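Side-chain contacts in 27kDa outer membrane protein (Silicibacter pomeroyi, PDB 3GYK), which probably works as a thiol-disulfide oxidoreductase, this chain being the part of it that carries the DsbA-like thioredoxin domain: residues D11-V16 and A123-A128; R39-V44 and A90-S95; R59-L64 and A135-L140. All blocks are in the same frame, centred on the assembly; numbering follows the deposited sequence.

Interaction 1: D11-V16 and A123-A128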
# COMPACT_ATOMS: atom_id res chain seq x y z
N ASP A 11 -3.37 -5.52 11.51
CA ASP A 11 -2.73 -6.71 10.94
C ASP A 11 -1.19 -6.52 10.93
O ASP A 11 -0.68 -5.62 10.24
CB ASP A 11 -3.27 -6.87 9.50
CG ASP A 11 -2.71 -8.10 8.80
OD1 ASP A 11 -1.74 -8.67 9.31
OD2 ASP A 11 -3.24 -8.44 7.71
N PRO A 12 -0.46 -7.36 11.67
CA PRO A 12 1.01 -7.17 11.71
C PRO A 12 1.71 -7.40 10.38
O PRO A 12 2.86 -6.95 10.20
CB PRO A 12 1.48 -8.19 12.75
CG PRO A 12 0.37 -9.11 12.92
CD PRO A 12 -0.90 -8.44 12.57
N ASN A 13 1.03 -8.08 9.46
CA ASN A 13 1.61 -8.41 8.15
C ASN A 13 1.27 -7.33 7.11
O ASN A 13 1.54 -7.50 5.92
CB ASN A 13 1.15 -9.83 7.71
CG ASN A 13 2.02 -10.44 6.58
OD1 ASN A 13 3.22 -10.08 6.40
ND2 ASN A 13 1.44 -11.41 5.85
N ALA A 14 0.69 -6.21 7.56
CA ALA A 14 0.40 -5.10 6.64
C ALA A 14 1.30 -3.92 6.99
O ALA A 14 1.30 -3.48 8.15
CB ALA A 14 -1.10 -4.69 6.74
N PRO A 15 2.07 -3.40 6.02
CA PRO A 15 2.94 -2.28 6.37
C PRO A 15 2.21 -1.07 6.95
O PRO A 15 1.10 -0.74 6.52
CB PRO A 15 3.59 -1.89 5.04
CG PRO A 15 3.55 -3.17 4.22
CD PRO A 15 2.26 -3.85 4.62
N VAL A 16 2.86 -0.42 7.90
CA VAL A 16 2.34 0.80 8.50
C VAL A 16 3.30 1.95 8.19
O VAL A 16 4.50 1.86 8.49
CB VAL A 16 2.21 0.64 10.03
CG1 VAL A 16 1.85 1.99 10.70
CG2 VAL A 16 1.15 -0.44 10.37
N ALA A 123 8.57 -16.34 0.39
CA ALA A 123 8.16 -16.58 1.79
C ALA A 123 6.63 -16.73 1.86
O ALA A 123 5.92 -15.98 1.21
CB ALA A 123 8.60 -15.40 2.69
N PRO A 124 6.15 -17.71 2.66
CA PRO A 124 4.69 -17.82 2.76
C PRO A 124 4.00 -16.59 3.38
O PRO A 124 2.83 -16.36 3.09
CB PRO A 124 4.49 -19.08 3.63
CG PRO A 124 5.78 -19.26 4.37
CD PRO A 124 6.85 -18.77 3.40
N GLU A 125 4.68 -15.77 4.19
CA GLU A 125 4.03 -14.53 4.68
C GLU A 125 3.69 -13.56 3.52
O GLU A 125 2.74 -12.78 3.62
CB GLU A 125 4.86 -13.81 5.77
CG GLU A 125 6.15 -13.21 5.25
CD GLU A 125 6.97 -12.47 6.31
OE1 GLU A 125 6.39 -11.97 7.30
OE2 GLU A 125 8.20 -12.39 6.14
N VAL A 126 4.45 -13.63 2.42
CA VAL A 126 4.20 -12.76 1.27
C VAL A 126 2.88 -13.19 0.60
O VAL A 126 1.95 -12.37 0.38
CB VAL A 126 5.41 -12.79 0.26
CG1 VAL A 126 5.06 -12.10 -1.06
CG2 VAL A 126 6.64 -12.12 0.89
N THR A 127 2.79 -14.48 0.33
CA THR A 127 1.56 -15.09 -0.17
C THR A 127 0.35 -14.79 0.75
O THR A 127 -0.72 -14.40 0.25
CB THR A 127 1.73 -16.57 -0.35
OG1 THR A 127 2.78 -16.79 -1.31
CG2 THR A 127 0.44 -17.22 -0.83
N ALA A 128 0.56 -14.94 2.07
CA ALA A 128 -0.50 -14.70 3.05
C ALA A 128 -0.99 -13.25 2.97
O ALA A 128 -2.22 -13.01 3.03
CB ALA A 128 -0.06 -15.07 4.50

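Interaction 2: R39-V44 and A90-S95. With SO4 (sulfate ion), chain G; SO4 (sulfate ion), chain F.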
# COMPACT_ATOMS: atom_id res chain seq x y z
N ARG A 39 -0.83 7.99 -9.73
CA ARG A 39 -1.33 9.34 -9.52
C ARG A 39 -1.63 9.63 -8.03
O ARG A 39 -1.40 10.75 -7.55
CB ARG A 39 -2.59 9.56 -10.36
CG ARG A 39 -3.00 11.00 -10.45
CD ARG A 39 -4.12 11.22 -11.47
NE ARG A 39 -4.85 12.44 -11.15
CZ ARG A 39 -5.96 12.84 -11.76
NH1 ARG A 39 -6.46 12.11 -12.77
NH2 ARG A 39 -6.57 13.96 -11.38
N ALA A 40 -2.16 8.63 -7.32
CA ALA A 40 -2.51 8.78 -5.91
C ALA A 40 -1.26 8.91 -5.02
O ALA A 40 -1.35 9.46 -3.93
CB ALA A 40 -3.37 7.59 -5.42
N MSE A 41 -0.10 8.44 -5.49
CA MSE A 41 1.11 8.47 -4.64
C MSE A 41 1.40 9.86 -4.08
O MSE A 41 1.60 10.01 -2.87
CB MSE A 41 2.34 7.93 -5.39
CG MSE A 41 3.60 8.08 -4.58
SE MSE A 41 5.15 7.64 -5.63
CE MSE A 41 5.48 9.36 -6.41
N ALA A 42 1.42 10.87 -4.95
CA ALA A 42 1.69 12.23 -4.48
C ALA A 42 0.62 12.79 -3.54
O ALA A 42 0.95 13.61 -2.66
CB ALA A 42 1.94 13.19 -5.66
N GLU A 43 -0.64 12.35 -3.71
CA GLU A 43 -1.76 12.77 -2.87
C GLU A 43 -1.63 12.18 -1.46
O GLU A 43 -1.78 12.91 -0.47
CB GLU A 43 -3.10 12.32 -3.48
CG GLU A 43 -3.25 12.77 -4.94
CD GLU A 43 -3.02 14.27 -5.14
OE1 GLU A 43 -3.51 15.09 -4.34
OE2 GLU A 43 -2.34 14.64 -6.13
N VAL A 44 -1.29 10.90 -1.41
CA VAL A 44 -1.09 10.20 -0.12
C VAL A 44 0.17 10.74 0.58
O VAL A 44 0.13 11.07 1.78
CB VAL A 44 -1.02 8.68 -0.29
CG1 VAL A 44 -0.78 7.97 1.05
CG2 VAL A 44 -2.32 8.13 -0.91
N ALA A 90 9.62 4.28 -4.72
CA ALA A 90 10.44 4.24 -5.95
C ALA A 90 9.72 3.49 -7.08
O ALA A 90 9.78 3.90 -8.26
CB ALA A 90 11.81 3.63 -5.67
N LEU A 91 9.07 2.38 -6.72
CA LEU A 91 8.24 1.62 -7.65
C LEU A 91 7.07 2.44 -8.13
O LEU A 91 6.82 2.54 -9.32
CB LEU A 91 7.71 0.33 -7.01
CG LEU A 91 8.74 -0.77 -6.74
CD1 LEU A 91 8.18 -1.85 -5.85
CD2 LEU A 91 9.23 -1.35 -8.08
N MSE A 92 6.33 3.01 -7.19
CA MSE A 92 5.13 3.76 -7.54
C MSE A 92 5.46 5.03 -8.34
O MSE A 92 4.62 5.51 -9.13
CB MSE A 92 4.30 4.01 -6.25
CG MSE A 92 2.88 4.34 -6.46
SE MSE A 92 1.88 2.98 -7.47
CE MSE A 92 1.37 1.73 -6.09
N GLY A 93 6.70 5.53 -8.22
CA GLY A 93 7.13 6.71 -8.97
C GLY A 93 7.95 6.42 -10.22
O GLY A 93 8.49 7.34 -10.87
N MSE A 94 8.05 5.15 -10.59
CA MSE A 94 8.89 4.75 -11.72
C MSE A 94 8.30 5.12 -13.08
O MSE A 94 7.09 5.33 -13.21
CB MSE A 94 9.19 3.25 -11.68
CG MSE A 94 8.09 2.40 -12.26
SE MSE A 94 8.39 0.56 -11.82
CE MSE A 94 9.82 0.18 -13.12
N SER A 95 9.15 5.16 -14.09
CA SER A 95 8.69 5.37 -15.46
C SER A 95 8.62 3.99 -16.12
O SER A 95 9.54 3.18 -15.98
CB SER A 95 9.64 6.31 -16.18
OG SER A 95 9.21 6.55 -17.50
S SO4 G . 12.47 5.34 -13.35
O1 SO4 G . 12.00 6.61 -13.90
O2 SO4 G . 11.93 4.21 -14.10
O3 SO4 G . 13.93 5.29 -13.39
O4 SO4 G . 12.09 5.29 -11.94
S SO4 F . -5.02 8.87 -14.94
O1 SO4 F . -6.40 9.22 -15.27
O2 SO4 F . -4.40 8.18 -16.06
O3 SO4 F . -4.30 10.09 -14.61
O4 SO4 F . -5.00 7.95 -13.80

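Interaction 3: R59-L64 and A135-L140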
# COMPACT_ATOMS: atom_id res chain seq x y z
N ARG A 59 -2.30 -2.29 1.76
CA ARG A 59 -2.68 -3.60 1.27
C ARG A 59 -2.17 -3.72 -0.18
O ARG A 59 -2.69 -3.04 -1.11
CB ARG A 59 -4.21 -3.79 1.25
CG ARG A 59 -4.92 -3.76 2.64
CD ARG A 59 -4.30 -4.67 3.72
NE ARG A 59 -3.94 -6.02 3.27
CZ ARG A 59 -3.63 -7.00 4.10
NH1 ARG A 59 -3.70 -6.78 5.44
NH2 ARG A 59 -3.20 -8.18 3.63
N GLU A 60 -1.17 -4.55 -0.36
CA GLU A 60 -0.69 -4.87 -1.72
C GLU A 60 -1.74 -5.76 -2.33
O GLU A 60 -2.01 -6.86 -1.83
CB GLU A 60 0.65 -5.60 -1.61
CG GLU A 60 1.75 -4.77 -0.98
CD GLU A 60 2.58 -4.02 -2.04
OE1 GLU A 60 2.34 -4.23 -3.25
OE2 GLU A 60 3.49 -3.24 -1.66
N TRP A 61 -2.34 -5.28 -3.42
CA TRP A 61 -3.42 -6.01 -4.09
C TRP A 61 -3.11 -6.08 -5.59
O TRP A 61 -3.67 -5.32 -6.40
CB TRP A 61 -4.77 -5.33 -3.82
CG TRP A 61 -5.95 -6.12 -4.30
CD1 TRP A 61 -6.02 -7.49 -4.43
CD2 TRP A 61 -7.22 -5.61 -4.71
NE1 TRP A 61 -7.26 -7.85 -4.92
CE2 TRP A 61 -8.01 -6.73 -5.09
CE3 TRP A 61 -7.78 -4.32 -4.79
CZ2 TRP A 61 -9.32 -6.59 -5.57
CZ3 TRP A 61 -9.09 -4.19 -5.28
CH2 TRP A 61 -9.84 -5.31 -5.65
N PRO A 62 -2.15 -6.95 -5.94
CA PRO A 62 -1.75 -7.06 -7.35
C PRO A 62 -2.86 -7.74 -8.18
O PRO A 62 -3.20 -8.91 -7.93
CB PRO A 62 -0.47 -7.90 -7.28
CG PRO A 62 -0.66 -8.77 -6.01
CD PRO A 62 -1.27 -7.74 -5.05
N ILE A 63 -3.42 -7.00 -9.13
CA ILE A 63 -4.56 -7.47 -9.93
C ILE A 63 -4.39 -7.25 -11.42
O ILE A 63 -5.22 -7.68 -12.20
CB ILE A 63 -5.91 -6.84 -9.42
CG1 ILE A 63 -5.86 -5.31 -9.46
CG2 ILE A 63 -6.25 -7.37 -7.98
CD1 ILE A 63 -7.21 -4.59 -9.13
N LEU A 64 -3.30 -6.60 -11.82
CA LEU A 64 -3.10 -6.22 -13.22
C LEU A 64 -2.05 -7.09 -13.90
O LEU A 64 -1.50 -6.72 -14.94
CB LEU A 64 -2.75 -4.72 -13.35
CG LEU A 64 -3.80 -3.76 -12.82
CD1 LEU A 64 -3.36 -2.33 -13.03
CD2 LEU A 64 -5.15 -3.99 -13.54
N ALA A 135 -9.06 -10.98 -0.06
CA ALA A 135 -10.23 -11.26 0.76
C ALA A 135 -10.82 -9.96 1.31
O ALA A 135 -12.05 -9.77 1.27
CB ALA A 135 -9.89 -12.24 1.91
N LEU A 136 -9.97 -9.06 1.78
CA LEU A 136 -10.48 -7.79 2.35
C LEU A 136 -11.15 -6.96 1.25
O LEU A 136 -12.21 -6.36 1.48
CB LEU A 136 -9.35 -6.97 3.01
CG LEU A 136 -8.86 -7.55 4.35
CD1 LEU A 136 -7.57 -6.86 4.74
CD2 LEU A 136 -9.91 -7.40 5.47
N ALA A 137 -10.52 -6.94 0.06
CA ALA A 137 -11.11 -6.19 -1.06
C ALA A 137 -12.51 -6.72 -1.35
O ALA A 137 -13.44 -5.92 -1.53
CB ALA A 137 -10.21 -6.24 -2.32
N GLN A 138 -12.69 -8.04 -1.35
CA GLN A 138 -14.00 -8.60 -1.66
C GLN A 138 -15.00 -8.21 -0.57
O GLN A 138 -16.14 -7.84 -0.87
CB GLN A 138 -13.98 -10.12 -1.86
CG GLN A 138 -15.39 -10.73 -2.09
CD GLN A 138 -15.38 -12.03 -2.84
OE1 GLN A 138 -14.59 -12.22 -3.76
NE2 GLN A 138 -16.28 -12.94 -2.47
N LYS A 139 -14.55 -8.25 0.68
CA LYS A 139 -15.44 -7.96 1.83
C LYS A 139 -15.96 -6.52 1.73
O LYS A 139 -17.16 -6.26 2.01
CB LYS A 139 -14.65 -8.16 3.13
CG LYS A 139 -15.46 -7.90 4.43
CD LYS A 139 -16.43 -9.04 4.70
CE LYS A 139 -17.20 -8.83 6.00
NZ LYS A 139 -18.55 -9.48 5.95
N LEU A 140 -15.08 -5.62 1.31
CA LEU A 140 -15.37 -4.16 1.30
C LEU A 140 -16.07 -3.71 0.02
O LEU A 140 -16.44 -2.54 -0.09
CB LEU A 140 -14.09 -3.35 1.52
CG LEU A 140 -13.43 -3.62 2.88
CD1 LEU A 140 -12.07 -2.94 2.95
CD2 LEU A 140 -14.39 -3.24 4.03

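Interaction 1: D11-V16 and A123-A128
Asn-13 reaches from the loop after helix 3-9 to the backbone of Glu-125, in the first turn of helix 124-140. At its CB the chain turns CG away from the backbone N (chi1 -162°), which sends the amide out toward the helix. CG stops 3.8 Å from Glu-125 O. Beyond it the amide forks. The oxygen branch, OD1, lies 3.8 Å from Glu-125 OE1, and the amide and carboxylate planes are only 17° apart; Arg-79 gives OD1 a hydrogen bond and also touches the Glu-125 side chain, and its charge probably eases the approach of the two oxygens. The nitrogen branch makes the bond across the contact: ND2 donates to Glu-125 O at 2.9 Å, nearly straight (172°), with the oxygen in the plane of the amide. Asparagine suits the place because one short side chain offers both a donor and an acceptor. The loop that presents it is a type I beta turn from Asp-11 to Ala-14, tightened by an Asx turn in which Asn-13 N donates to Asp-11 OD1 at 2.8 Å, from above the carboxylate plane. Past the bond, ND2 ends 4.2 Å from Ala-128 CB, a methyl small enough to let the amide lie beside the helix, while the backbone oxygen of Asn-13 is bonded to His-129 ND1, a second tie to the same helix.

Interaction 2: R39-V44 and A90-S95
Met-41 is extended as far as its selenium: the anti chi1 (175°) and chi2 carry SE to Met-92 and Gly-93, where helix 84-92 ends, and a bend at chi3 (88°) then turns CE toward Gly-93. Met-92 starts out toward Met-41, but bends at chi2 (58°) and chi3 lead its tip away, so that it meets Met-41 with the root of its chain. Both residues are selenomethionines in this crystal. SE of Met-41 sits 3.8 Å from Met-92 CB and 3.7 Å from Gly-93 N, while Met-41 CB rests 3.8 Å from Met-92 CG. The contact is therefore apolar packing of one long, flexible side chain along the final turn of a helix, a task for which the unbranched methionine is well shaped. Gly-93, the first residue to leave helical geometry, has no side chain, and Met-41 CE can lie 4.0 Å from Gly-93 CA. Sulfate ions, probably from the crystallisation liquor, lie at the margins: one accepts from Ser-95 N at 2.9 Å through its O2, and another has only a weak bond from Arg-39. Met-92 also touches Cys-37 of the thioredoxin-type CxxC at the start of helix 35-50, the probable redox centre. Helix 84-92, part of the helical insertion, thus packs on helix 35-50 and, through Met-92, on Phe-30 of strand 24-30, while Leu-91 and Met-94 lean on Ile-106 of helix 100-109, also of the insertion.

Interaction 3: R59-L64 and A135-L140
Ala-137 sets its methyl on the indole of Trp-61, and this is the tight part of the contact. CB lies 3.4 Å from the centroid of the six-membered ring and 13° off the ring normal, a CH-pi contact made squarely over the face; the closest ring atom, Trp-61 CZ2, is also 3.4 Å from Ala-137 CB. On the opposite face of the ring is Ile-63 CG2, from the same segment, near the rim, so the indole is sandwiched between two methyl groups. Alanine suits the helix here because a single methyl lets the broad ring come close to the backbone. Strand 54-60 and helix 124-140 are neighbouring parts of the thioredoxin fold: the strand runs parallel to strand 24-30, the helix lies over one face of the sheet, and the DsbA-type helical insertion comes between them in sequence. Looser packing follows at Arg-59, where bends at chi2 (-50°) and chi3 (-44°) turn one guanidinium face to Leu-136 CD1. That methyl is 3.9 Å from Arg-59 NH1 and lies toward the rim of the group, the two side chains crossing at about a right angle. A buried arginine needs its charge met: Asp-11 is its charge partner, and NE bonds to Ser-133 OG. These bonds probably fix the rotation of the guanidinium and leave a flat surface for the leucine, which also packs on Phe-29. Ala-135, Gln-138 and Lys-139, on the outer side of the helix, are exposed to solvent, as their small or polar side chains allow.

Interactions 1 and 3 share helix 124-140, the first near its beginning and the third toward its other end, with centres about 13 Å apart. They touch directly: Asp-11 OD2 and Arg-59 NH1 form a salt bridge of 2.8 Å, which ties the N-terminal loop to strand 54-60. Interaction 2 lies on the other side of the chain's centre from interaction 1, about 21 Å away between centres, and about 19 Å from interaction 3. Along the chain it is nested within the loop closed by interaction 1, whereas interaction 3 crosses both. Interactions 1 and 3 thus hold helix 124-140 to the N-terminal loop and the sheet, while interaction 2 sets the insertion against helix 35-50, beside the CxxC sequence.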